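Local coordinates for protein trimeric intracellular cation channel type 1B.2 (Caenorhabditis elegans, PDB 5EIK) that forms a homotrimeric potassium channel in intracellular membranes, binds PIP2, and may supply counter-ion current during calcium release from intracellular stores, at residues 100-104 with 105-109; 93-96 with 97-101; 52-55 with 56-60. One frame throughout, in Å; residues are numbered along the deposited sequence.

Contacts 1 and 2 are successive turns of the same transmembrane helix, 92-107; they share I100 and V101, and their centres lie about 11 Å apart. Both border one bound phosphatidylcholine, contact 2 at its palmitoyl chain and contact 1 mainly at its glycerol and choline groups. Contact 3 comes earlier in the chain, where helix 51-57 passes into helix 59-70, its centre about 12 Å from that of contact 1. These two meet through Y107 OH and S55 O, 2.6 Å apart and probably hydrogen-bonded, and R56 of contact 3 completes the lipid pocket. Contacts 2 and 3 do not touch, their nearest atoms being about 9 Å apart.

Contact 1 (100-104 with 105-109); sequences IVWYL and VFYSP. With CPL (1-palmitoyl-2-linoleoyl-sn-glycero-3-phosphocholine), chain C.
Backbone bonds from V105 N to V101 O, F106 N to W102 O and Y107 N to Y103 O carry helix 92-107 to its end, where S108 is the first residue to leave helical geometry and its N reaches L104 O (3.2 Å) from above the carbonyl plane. W102, Y103, F106 and Y107 form an aromatic cluster on this last turn. With CG beside its own backbone N (chi1 -48°), the Y107 ring turns back along the helix toward W102 and Y103. It sets an edge to the face of the W102 six-membered ring in an offset edge-to-face pair, planes at 90°, with Y107 CE2 3.6 Å from W102 CZ2. The same edge meets Y103, Y107 CD2 lying 3.4 Å from Y103 CD1, while Y107 CB sits over one Y103 face as a CH-pi contact. Lipid ester oxygen O2 lies over the opposite Y103 face, toward its rim, 3.5 Å from Y103 CZ. F106 CB lies over one face of the Y107 ring and the choline methyl C6 of the lipid over the other, C6 being 3.7 Å from Y107 CD1. F106 meets the indole more obliquely, F106 CD1 3.4 Å from W102 CD1. Y107 OH bonds to S55 O, joining the turn to helix 51-57. A leucine in place of Y107 would probably leave S55 O without its hydroxyl partner and the choline methyl without a flat face to rest on. W102 and F106 pack on C62 and C66 of helix 59-70, and V101 lies against Y36 and V37 of helix 30-47.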
loop_
_atom_site.group_PDB
_atom_site.type_symbol
_atom_site.label_atom_id
_atom_site.label_comp_id
_atom_site.label_asym_id
_atom_site.label_seq_id
_atom_site.Cartn_x
_atom_site.Cartn_y
_atom_site.Cartn_z
ATOM N N ILE A 100 17.843 -18.566 -7.616
ATOM C CA ILE A 100 18.732 -19.244 -8.555
ATOM C C ILE A 100 18.297 -18.959 -9.988
ATOM O O ILE A 100 19.122 -18.638 -10.847
ATOM C CB ILE A 100 18.758 -20.750 -8.298
ATOM C CG1 ILE A 100 19.499 -21.025 -6.988
ATOM C CG2 ILE A 100 19.440 -21.474 -9.454
ATOM C CD1 ILE A 100 19.435 -22.476 -6.541
ATOM N N VAL A 101 16.998 -19.057 -10.241
ATOM C CA VAL A 101 16.480 -18.775 -11.570
ATOM C C VAL A 101 16.820 -17.331 -11.934
ATOM O O VAL A 101 17.309 -17.059 -13.031
ATOM C CB VAL A 101 14.945 -18.978 -11.644
ATOM C CG1 VAL A 101 14.386 -18.335 -12.908
ATOM C CG2 VAL A 101 14.619 -20.470 -11.627
ATOM N N TRP A 102 16.562 -16.409 -11.008
ATOM C CA TRP A 102 16.850 -14.994 -11.232
ATOM C C TRP A 102 18.333 -14.797 -11.559
ATOM O O TRP A 102 18.683 -14.053 -12.477
ATOM C CB TRP A 102 16.485 -14.159 -9.998
ATOM C CG TRP A 102 17.181 -12.832 -9.967
ATOM C CD1 TRP A 102 16.855 -11.711 -10.689
ATOM C CD2 TRP A 102 18.382 -12.517 -9.258
ATOM N NE1 TRP A 102 17.787 -10.720 -10.476
ATOM C CE2 TRP A 102 18.736 -11.184 -9.603
ATOM C CE3 TRP A 102 19.200 -13.230 -8.368
ATOM C CZ2 TRP A 102 19.871 -10.550 -9.088
ATOM C CZ3 TRP A 102 20.335 -12.598 -7.851
ATOM C CH2 TRP A 102 20.657 -11.270 -8.214
ATOM N N TYR A 103 19.202 -15.456 -10.800
ATOM C CA TYR A 103 20.635 -15.350 -11.042
ATOM C C TYR A 103 20.987 -15.841 -12.442
ATOM O O TYR A 103 21.766 -15.205 -13.160
ATOM C CB TYR A 103 21.425 -16.171 -10.029
ATOM C CG TYR A 103 22.910 -16.098 -10.280
ATOM C CD1 TYR A 103 23.643 -14.977 -9.907
ATOM C CD2 TYR A 103 23.571 -17.120 -10.956
ATOM C CE1 TYR A 103 24.996 -14.872 -10.202
ATOM C CE2 TYR A 103 24.921 -17.026 -11.257
ATOM C CZ TYR A 103 25.628 -15.901 -10.876
ATOM O OH TYR A 103 26.972 -15.805 -11.154
ATOM N N LEU A 104 20.408 -16.975 -12.822
ATOM C CA LEU A 104 20.660 -17.548 -14.131
ATOM C C LEU A 104 20.101 -16.694 -15.269
ATOM O O LEU A 104 20.741 -16.545 -16.305
ATOM C CB LEU A 104 20.070 -18.958 -14.213
ATOM C CG LEU A 104 20.686 -20.021 -13.300
ATOM C CD1 LEU A 104 19.965 -21.340 -13.495
ATOM C CD2 LEU A 104 22.159 -20.190 -13.628
ATOM N N VAL A 105 18.912 -16.128 -15.082
ATOM C CA VAL A 105 18.313 -15.311 -16.129
ATOM C C VAL A 105 19.094 -14.028 -16.397
ATOM O O VAL A 105 19.241 -13.607 -17.543
ATOM C CB VAL A 105 16.842 -14.972 -15.790
ATOM C CG1 VAL A 105 16.317 -13.911 -16.728
ATOM C CG2 VAL A 105 15.981 -16.224 -15.916
ATOM N N PHE A 106 19.614 -13.409 -15.346
ATOM C CA PHE A 106 20.364 -12.175 -15.526
ATOM C C PHE A 106 21.870 -12.334 -15.687
ATOM O O PHE A 106 22.503 -11.513 -16.343
ATOM C CB PHE A 106 20.105 -11.206 -14.356
ATOM C CG PHE A 106 18.784 -10.504 -14.429
ATOM C CD1 PHE A 106 17.624 -11.105 -13.944
ATOM C CD2 PHE A 106 18.696 -9.237 -14.994
ATOM C CE1 PHE A 106 16.397 -10.452 -14.017
ATOM C CE2 PHE A 106 17.474 -8.575 -15.074
ATOM C CZ PHE A 106 16.322 -9.187 -14.584
ATOM N N TYR A 107 22.456 -13.380 -15.113
ATOM C CA TYR A 107 23.911 -13.510 -15.188
ATOM C C TYR A 107 24.561 -14.741 -15.821
ATOM O O TYR A 107 25.786 -14.842 -15.806
ATOM C CB TYR A 107 24.483 -13.325 -13.785
ATOM C CG TYR A 107 23.923 -12.121 -13.070
ATOM C CD1 TYR A 107 24.153 -10.831 -13.542
ATOM C CD2 TYR A 107 23.158 -12.274 -11.916
ATOM C CE1 TYR A 107 23.632 -9.721 -12.882
ATOM C CE2 TYR A 107 22.634 -11.175 -11.250
ATOM C CZ TYR A 107 22.872 -9.900 -11.736
ATOM O OH TYR A 107 22.336 -8.813 -11.082
ATOM N N SER A 108 23.782 -15.673 -16.366
ATOM C CA SER A 108 24.392 -16.857 -16.977
ATOM C C SER A 108 25.384 -16.401 -18.040
ATOM O O SER A 108 25.125 -15.451 -18.778
ATOM C CB SER A 108 23.333 -17.783 -17.608
ATOM O OG SER A 108 22.818 -17.256 -18.817
ATOM N N PRO A 109 26.545 -17.068 -18.120
ATOM C CA PRO A 109 27.576 -16.719 -19.101
ATOM C C PRO A 109 27.057 -16.815 -20.531
ATOM O O PRO A 109 26.324 -17.747 -20.879
ATOM C CB PRO A 109 28.684 -17.730 -18.805
ATOM C CG PRO A 109 27.927 -18.914 -18.333
ATOM C CD PRO A 109 26.908 -18.306 -17.406
HETATM C C1 CPL C . 26.222 -15.377 -5.910
HETATM C C2 CPL C . 25.704 -16.758 -6.497
HETATM C C3 CPL C . 24.164 -16.750 -6.744
HETATM C C4 CPL C . 25.553 -11.778 -8.085
HETATM C C5 CPL C . 26.430 -10.538 -8.330
HETATM C C6 CPL C . 26.752 -10.802 -10.946
HETATM C C7 CPL C . 26.450 -8.552 -9.802
HETATM C C8 CPL C . 27.831 -9.869 -9.621
HETATM C C11 CPL C . 22.275 -17.624 -5.230
HETATM C C12 CPL C . 22.077 -18.559 -4.010
HETATM C C13 CPL C . 23.189 -19.640 -3.828
HETATM C C14 CPL C . 22.666 -21.096 -3.885
HETATM C C15 CPL C . 23.585 -22.152 -3.210
HETATM C C16 CPL C . 22.787 -23.391 -2.687
HETATM C C17 CPL C . 21.990 -24.156 -3.752
HETATM C C18 CPL C . 22.687 -25.493 -4.235
HETATM C C19 CPL C . 22.671 -25.780 -5.799
HETATM C C20 CPL C . 21.660 -26.828 -6.356
HETATM C C21 CPL C . 20.380 -26.260 -6.992
HETATM C C22 CPL C . 20.518 -26.059 -8.514
HETATM C C23 CPL C . 19.303 -26.375 -9.358
HETATM C C24 CPL C . 19.190 -25.515 -10.643
HETATM C C25 CPL C . 17.734 -25.102 -10.924
HETATM C C26 CPL C . 17.619 -24.418 -12.266
HETATM C C31 CPL C . 27.239 -18.316 -8.059
HETATM C C32 CPL C . 26.796 -19.623 -7.394
HETATM C C33 CPL C . 27.129 -20.878 -8.279
HETATM C C34 CPL C . 27.959 -21.925 -7.522
HETATM C C35 CPL C . 27.168 -23.192 -7.113
HETATM C C36 CPL C . 27.502 -23.651 -5.672
HETATM C C37 CPL C . 27.360 -25.153 -5.435
HETATM C C38 CPL C . 28.518 -25.752 -4.675
HETATM C C39 CPL C . 28.955 -27.061 -5.372
HETATM C C40 CPL C . 30.229 -27.406 -5.675
HETATM C C41 CPL C . 31.427 -27.243 -4.733
HETATM C C42 CPL C . 31.471 -28.462 -3.795
HETATM C C43 CPL C . 31.395 -28.350 -2.440
HETATM C C44 CPL C . 30.102 -28.025 -1.713
HETATM C C45 CPL C . 30.115 -26.701 -0.945
HETATM N N CPL C . 26.387 -10.016 -9.735
HETATM O O2 CPL C . 26.488 -17.047 -7.731
HETATM O O3 CPL C . 23.615 -16.949 -5.400
HETATM O O11 CPL C . 21.320 -17.436 -6.057
HETATM O O31 CPL C . 28.207 -18.313 -8.856
HETATM O O1P CPL C . 24.757 -12.884 -4.595
HETATM O O2P CPL C . 26.985 -12.322 -5.622
HETATM O O3P CPL C . 25.578 -14.237 -6.647
HETATM O O4P CPL C . 24.818 -11.772 -6.831
HETATM P P CPL C . 25.566 -12.809 -5.898
#

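Contact 2 (93-96 with 97-101); sequences ADIL and LGSIV. With CPL (1-palmitoyl-2-linoleoyl-sn-glycero-3-phosphocholine), chain C.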
loop_
_atom_site.group_PDB
_atom_site.type_symbol
_atom_site.label_atom_id
_atom_site.label_comp_id
_atom_site.label_asym_id
_atom_site.label_seq_id
_atom_site.Cartn_x
_atom_site.Cartn_y
_atom_site.Cartn_z
ATOM N N ALA A 93 12.853 -23.173 0.382
ATOM C CA ALA A 93 13.075 -23.869 -0.878
ATOM C C ALA A 93 12.613 -23.006 -2.059
ATOM O O ALA A 93 13.335 -22.871 -3.054
ATOM C CB ALA A 93 12.333 -25.214 -0.883
ATOM N N ASP A 94 11.420 -22.424 -1.944
ATOM C CA ASP A 94 10.877 -21.577 -3.010
ATOM C C ASP A 94 11.748 -20.364 -3.287
ATOM O O ASP A 94 12.076 -20.078 -4.441
ATOM C CB ASP A 94 9.468 -21.085 -2.666
ATOM C CG ASP A 94 8.444 -22.188 -2.679
ATOM O OD1 ASP A 94 8.653 -23.193 -3.396
ATOM O OD2 ASP A 94 7.420 -22.040 -1.982
ATOM N N ILE A 95 12.117 -19.651 -2.227
ATOM C CA ILE A 95 12.943 -18.460 -2.373
ATOM C C ILE A 95 14.298 -18.804 -2.961
ATOM O O ILE A 95 14.840 -18.047 -3.774
ATOM C CB ILE A 95 13.140 -17.750 -1.023
ATOM C CG1 ILE A 95 11.779 -17.386 -0.440
ATOM C CG2 ILE A 95 13.975 -16.499 -1.200
ATOM C CD1 ILE A 95 10.914 -16.576 -1.382
ATOM N N LEU A 96 14.851 -19.945 -2.564
ATOM C CA LEU A 96 16.146 -20.343 -3.100
ATOM C C LEU A 96 16.025 -20.625 -4.593
ATOM O O LEU A 96 16.803 -20.100 -5.388
ATOM C CB LEU A 96 16.686 -21.583 -2.398
ATOM C CG LEU A 96 18.043 -22.005 -2.968
ATOM C CD1 LEU A 96 19.068 -20.892 -2.796
ATOM C CD2 LEU A 96 18.513 -23.230 -2.266
ATOM N N LEU A 97 15.039 -21.438 -4.973
ATOM C CA LEU A 97 14.836 -21.771 -6.380
ATOM C C LEU A 97 14.592 -20.491 -7.186
ATOM O O LEU A 97 15.108 -20.336 -8.294
ATOM C CB LEU A 97 13.653 -22.739 -6.549
ATOM C CG LEU A 97 13.284 -23.161 -7.985
ATOM C CD1 LEU A 97 14.459 -23.829 -8.672
ATOM C CD2 LEU A 97 12.100 -24.106 -7.967
ATOM N N GLY A 98 13.814 -19.575 -6.615
ATOM C CA GLY A 98 13.527 -18.324 -7.287
ATOM C C GLY A 98 14.763 -17.464 -7.475
ATOM O O GLY A 98 14.960 -16.848 -8.525
ATOM N N SER A 99 15.604 -17.412 -6.454
ATOM C CA SER A 99 16.830 -16.626 -6.543
ATOM C C SER A 99 17.805 -17.239 -7.558
ATOM O O SER A 99 18.507 -16.518 -8.281
ATOM C CB SER A 99 17.495 -16.547 -5.174
ATOM O OG SER A 99 16.566 -16.095 -4.213
ATOM N N ILE A 100 17.843 -18.566 -7.616
ATOM C CA ILE A 100 18.732 -19.244 -8.555
ATOM C C ILE A 100 18.297 -18.959 -9.988
ATOM O O ILE A 100 19.122 -18.638 -10.847
ATOM C CB ILE A 100 18.758 -20.750 -8.298
ATOM C CG1 ILE A 100 19.499 -21.025 -6.988
ATOM C CG2 ILE A 100 19.440 -21.474 -9.454
ATOM C CD1 ILE A 100 19.435 -22.476 -6.541
ATOM N N VAL A 101 16.998 -19.057 -10.241
ATOM C CA VAL A 101 16.480 -18.775 -11.570
ATOM C C VAL A 101 16.820 -17.331 -11.934
ATOM O O VAL A 101 17.309 -17.059 -13.031
ATOM C CB VAL A 101 14.945 -18.978 -11.644
ATOM C CG1 VAL A 101 14.386 -18.335 -12.908
ATOM C CG2 VAL A 101 14.619 -20.470 -11.627
HETATM C C1 CPL C . 26.222 -15.377 -5.910
HETATM C C2 CPL C . 25.704 -16.758 -6.497
HETATM C C3 CPL C . 24.164 -16.750 -6.744
HETATM C C4 CPL C . 25.553 -11.778 -8.085
HETATM C C5 CPL C . 26.430 -10.538 -8.330
HETATM C C6 CPL C . 26.752 -10.802 -10.946
HETATM C C7 CPL C . 26.450 -8.552 -9.802
HETATM C C8 CPL C . 27.831 -9.869 -9.621
HETATM C C11 CPL C . 22.275 -17.624 -5.230
HETATM C C12 CPL C . 22.077 -18.559 -4.010
HETATM C C13 CPL C . 23.189 -19.640 -3.828
HETATM C C14 CPL C . 22.666 -21.096 -3.885
HETATM C C15 CPL C . 23.585 -22.152 -3.210
HETATM C C16 CPL C . 22.787 -23.391 -2.687
HETATM C C17 CPL C . 21.990 -24.156 -3.752
HETATM C C18 CPL C . 22.687 -25.493 -4.235
HETATM C C19 CPL C . 22.671 -25.780 -5.799
HETATM C C20 CPL C . 21.660 -26.828 -6.356
HETATM C C21 CPL C . 20.380 -26.260 -6.992
HETATM C C22 CPL C . 20.518 -26.059 -8.514
HETATM C C23 CPL C . 19.303 -26.375 -9.358
HETATM C C24 CPL C . 19.190 -25.515 -10.643
HETATM C C25 CPL C . 17.734 -25.102 -10.924
HETATM C C26 CPL C . 17.619 -24.418 -12.266
HETATM C C31 CPL C . 27.239 -18.316 -8.059
HETATM C C32 CPL C . 26.796 -19.623 -7.394
HETATM C C33 CPL C . 27.129 -20.878 -8.279
HETATM C C34 CPL C . 27.959 -21.925 -7.522
HETATM C C35 CPL C . 27.168 -23.192 -7.113
HETATM C C36 CPL C . 27.502 -23.651 -5.672
HETATM C C37 CPL C . 27.360 -25.153 -5.435
HETATM C C38 CPL C . 28.518 -25.752 -4.675
HETATM C C39 CPL C . 28.955 -27.061 -5.372
HETATM C C40 CPL C . 30.229 -27.406 -5.675
HETATM C C41 CPL C . 31.427 -27.243 -4.733
HETATM C C42 CPL C . 31.471 -28.462 -3.795
HETATM C C43 CPL C . 31.395 -28.350 -2.440
HETATM C C44 CPL C . 30.102 -28.025 -1.713
HETATM C C45 CPL C . 30.115 -26.701 -0.945
HETATM N N CPL C . 26.387 -10.016 -9.735
HETATM O O2 CPL C . 26.488 -17.047 -7.731
HETATM O O3 CPL C . 23.615 -16.949 -5.400
HETATM O O11 CPL C . 21.320 -17.436 -6.057
HETATM O O31 CPL C . 28.207 -18.313 -8.856
HETATM O O1P CPL C . 24.757 -12.884 -4.595
HETATM O O2P CPL C . 26.985 -12.322 -5.622
HETATM O O3P CPL C . 25.578 -14.237 -6.647
HETATM O O4P CPL C . 24.818 -11.772 -6.831
HETATM P P CPL C . 25.566 -12.809 -5.898
#
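The peptide carbonyl of I95 is the flat group here, and S99 OG and S99 N reach its oxygen from opposite sides of the plane, both donors only moderately tilted out of it. The hydroxyl bond is short, 2.6 Å from S99 OG to I95 O, with the donor tilted 32° from the plane; the amide bond, S99 N to I95 O, is 2.9 Å long and tilted by 28°. Two donors of similar inclination thus grip a single oxygen. A chi1 of -52° in S99 puts OG beside the backbone N and folds the hydroxyl back onto the preceding turn, where I95 CG2 lies 4.0 Å from OG. Ordinary helical bonds run on each side, from L97 N to A93 O, G98 N to D94 O and I100 N to L96 O. L96 and I100 form an apolar pair, their side chains crossing at a slant with L96 CG 3.9 Å from I100 CD1. I100 CG1 also lies close over the backbone, 3.3 Å from L96 O. Both residues face the palmitoyl chain of the phosphatidylcholine: L96 CD1 is 3.8 Å from lipid C14, and I100 CD1 3.9 Å from lipid C21. On other sides of the helix, I95 packs on L154 of the second subunit, and L97 on Y36 of helix 30-47. S99 OG takes a further bond from W63 NE1, so the buried hydroxyl both donates and accepts. The chemistry is that of a membrane helix: the buried hydroxyl of S99 is satisfied by its own backbone and a neighbouring indole, while the aliphatic branches of L96 and I100 meet the lipid by van der Waals contact alone.

Contact 3 (52-55 with 56-60); sequences ISFS and RKHPF. With DMU (decyl-beta-D-maltopyranoside), chain M.
A break between two helices is built here: helix 51-57 ends, H58 alone leaves helical geometry, and helix 59-70 follows at once. F54 O receives H58 N at 2.9 Å and, weakly, H58 ND1 at 3.3 Å, the oxygen lying at the edge of the imidazole and in its plane. Two residues earlier, I52 O accepts S55 OG (2.7 Å) and R56 N (3.0 Å) from the same face of its carbonyl. The R56 chain, extended from CG to NE, runs alongside I52, with R56 NE 3.6 Å from I52 CG2, and it also touches the phosphatidylcholine. K57 instead bends at its last torsion (chi4 60°), bringing K57 NZ within 3.7 Å of S53 CB. P59 N has no hydrogen to give S55 O. K57 O bonds to K196 NZ of the second subunit, and F60 CD1 meets the detergent tail at its C37, 3.4 Å away. H58 closes the first helix and takes the N-cap position of the next, with P59 at the first helical position, where proline fits well because its nitrogen needs no acceptor: a helix-break-helix junction leading from what is probably the cytoplasmic side into the second transmembrane segment.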
loop_
_atom_site.group_PDB
_atom_site.type_symbol
_atom_site.label_atom_id
_atom_site.label_comp_id
_atom_site.label_asym_id
_atom_site.label_seq_id
_atom_site.Cartn_x
_atom_site.Cartn_y
_atom_site.Cartn_z
ATOM N N ILE A 52 20.829 -5.303 -18.408
ATOM C CA ILE A 52 22.037 -5.962 -17.934
ATOM C C ILE A 52 22.959 -5.052 -17.134
ATOM O O ILE A 52 23.454 -5.450 -16.081
ATOM C CB ILE A 52 22.818 -6.595 -19.104
ATOM C CG1 ILE A 52 22.010 -7.759 -19.684
ATOM C CG2 ILE A 52 24.173 -7.087 -18.623
ATOM C CD1 ILE A 52 22.656 -8.424 -20.882
ATOM N N SER A 53 23.197 -3.842 -17.626
ATOM C CA SER A 53 24.061 -2.917 -16.903
ATOM C C SER A 53 23.379 -2.606 -15.576
ATOM O O SER A 53 24.013 -2.595 -14.520
ATOM C CB SER A 53 24.269 -1.624 -17.700
ATOM O OG SER A 53 23.056 -0.906 -17.846
ATOM N N PHE A 54 22.073 -2.372 -15.641
ATOM C CA PHE A 54 21.287 -2.070 -14.455
ATOM C C PHE A 54 21.401 -3.173 -13.407
ATOM O O PHE A 54 21.618 -2.902 -12.224
ATOM C CB PHE A 54 19.818 -1.874 -14.844
ATOM C CG PHE A 54 18.871 -1.892 -13.674
ATOM C CD1 PHE A 54 18.503 -3.094 -13.071
ATOM C CD2 PHE A 54 18.361 -0.708 -13.162
ATOM C CE1 PHE A 54 17.646 -3.115 -11.974
ATOM C CE2 PHE A 54 17.504 -0.721 -12.068
ATOM C CZ PHE A 54 17.146 -1.927 -11.472
ATOM N N SER A 55 21.249 -4.416 -13.849
ATOM C CA SER A 55 21.314 -5.559 -12.952
ATOM C C SER A 55 22.698 -5.753 -12.340
ATOM O O SER A 55 22.830 -6.250 -11.216
ATOM C CB SER A 55 20.899 -6.829 -13.698
ATOM O OG SER A 55 21.805 -7.118 -14.750
ATOM N N ARG A 56 23.736 -5.368 -13.071
ATOM C CA ARG A 56 25.084 -5.532 -12.550
ATOM C C ARG A 56 25.467 -4.418 -11.578
ATOM O O ARG A 56 26.345 -4.595 -10.733
ATOM C CB ARG A 56 26.076 -5.649 -13.711
ATOM C CG ARG A 56 25.913 -6.971 -14.459
ATOM C CD ARG A 56 26.841 -7.103 -15.655
ATOM N NE ARG A 56 26.673 -8.387 -16.337
ATOM C CZ ARG A 56 27.022 -9.566 -15.828
ATOM N NH1 ARG A 56 27.569 -9.644 -14.620
ATOM N NH2 ARG A 56 26.821 -10.675 -16.528
ATOM N N LYS A 57 24.782 -3.282 -11.680
ATOM C CA LYS A 57 25.044 -2.154 -10.793
ATOM C C LYS A 57 24.152 -2.186 -9.553
ATOM O O LYS A 57 24.554 -1.715 -8.492
ATOM C CB LYS A 57 24.841 -0.831 -11.534
ATOM C CG LYS A 57 25.896 -0.556 -12.590
ATOM C CD LYS A 57 25.615 0.733 -13.343
ATOM C CE LYS A 57 26.665 0.990 -14.421
ATOM N NZ LYS A 57 26.723 -0.092 -15.454
ATOM N N HIS A 58 22.947 -2.737 -9.684
ATOM C CA HIS A 58 22.020 -2.816 -8.555
ATOM C C HIS A 58 21.433 -4.219 -8.417
ATOM O O HIS A 58 20.230 -4.426 -8.564
ATOM C CB HIS A 58 20.888 -1.807 -8.730
ATOM C CG HIS A 58 21.354 -0.439 -9.106
ATOM N ND1 HIS A 58 21.675 -0.093 -10.402
ATOM C CD2 HIS A 58 21.569 0.669 -8.358
ATOM C CE1 HIS A 58 22.065 1.167 -10.435
ATOM N NE2 HIS A 58 22.011 1.654 -9.207
ATOM N N PRO A 59 22.279 -5.199 -8.105
ATOM C CA PRO A 59 21.847 -6.589 -7.953
ATOM C C PRO A 59 20.802 -6.833 -6.873
ATOM O O PRO A 59 19.872 -7.610 -7.078
ATOM C CB PRO A 59 23.161 -7.324 -7.687
ATOM C CG PRO A 59 23.964 -6.294 -6.947
ATOM C CD PRO A 59 23.703 -5.050 -7.758
ATOM N N PHE A 60 20.950 -6.178 -5.727
ATOM C CA PHE A 60 19.995 -6.358 -4.645
ATOM C C PHE A 60 18.618 -5.874 -5.086
ATOM O O PHE A 60 17.605 -6.542 -4.856
ATOM C CB PHE A 60 20.443 -5.597 -3.397
ATOM C CG PHE A 60 21.751 -6.076 -2.834
ATOM C CD1 PHE A 60 21.948 -7.420 -2.548
ATOM C CD2 PHE A 60 22.783 -5.180 -2.568
ATOM C CE1 PHE A 60 23.150 -7.872 -2.006
ATOM C CE2 PHE A 60 23.993 -5.624 -2.025
ATOM C CZ PHE A 60 24.172 -6.976 -1.743
HETATM C C1 DMU M . 19.114 0.064 -4.242
HETATM C C2 DMU M . 19.161 1.523 -4.744
HETATM C C3 DMU M . 18.243 1.687 -5.999
HETATM C C4 DMU M . 16.836 1.091 -5.714
HETATM O O5 DMU M . 16.908 -0.276 -5.211
HETATM C C6 DMU M . 17.656 -0.360 -3.972
HETATM O O7 DMU M . 18.068 3.097 -6.346
HETATM O O16 DMU M . 17.643 -1.721 -3.499
HETATM C C18 DMU M . 16.648 -1.827 -2.466
HETATM C C19 DMU M . 16.431 -3.306 -2.106
HETATM C C22 DMU M . 17.614 -3.836 -1.297
HETATM C C25 DMU M . 17.660 -5.361 -1.395
HETATM C C28 DMU M . 17.360 -5.993 -0.019
HETATM C C31 DMU M . 18.384 -7.088 0.344
HETATM C C34 DMU M . 18.594 -8.094 -0.809
HETATM C C37 DMU M . 19.805 -8.985 -0.482
HETATM C C40 DMU M . 19.368 -10.115 0.473
HETATM C C43 DMU M . 20.341 -11.290 0.366
HETATM O O49 DMU M . 19.892 -0.054 -3.032
HETATM O O55 DMU M . 20.520 1.817 -5.107
HETATM C C57 DMU M . 16.019 1.108 -7.011
HETATM O O61 DMU M . 14.634 1.016 -6.688
HETATM C C5 DMU M . 19.032 5.010 -7.378
HETATM C C7 DMU M . 17.710 5.538 -7.961
HETATM C C8 DMU M . 17.400 4.833 -9.241
HETATM C C9 DMU M . 17.485 3.331 -9.130
HETATM O O1 DMU M . 18.724 2.857 -8.537
HETATM C C10 DMU M . 19.033 3.501 -7.221
HETATM O O2 DMU M . 16.230 5.317 -9.724
HETATM O O3 DMU M . 19.300 5.547 -6.120
HETATM O O4 DMU M . 17.792 6.974 -8.086
HETATM C C11 DMU M . 17.195 2.705 -10.437
HETATM O O6 DMU M . 17.123 1.267 -10.362
#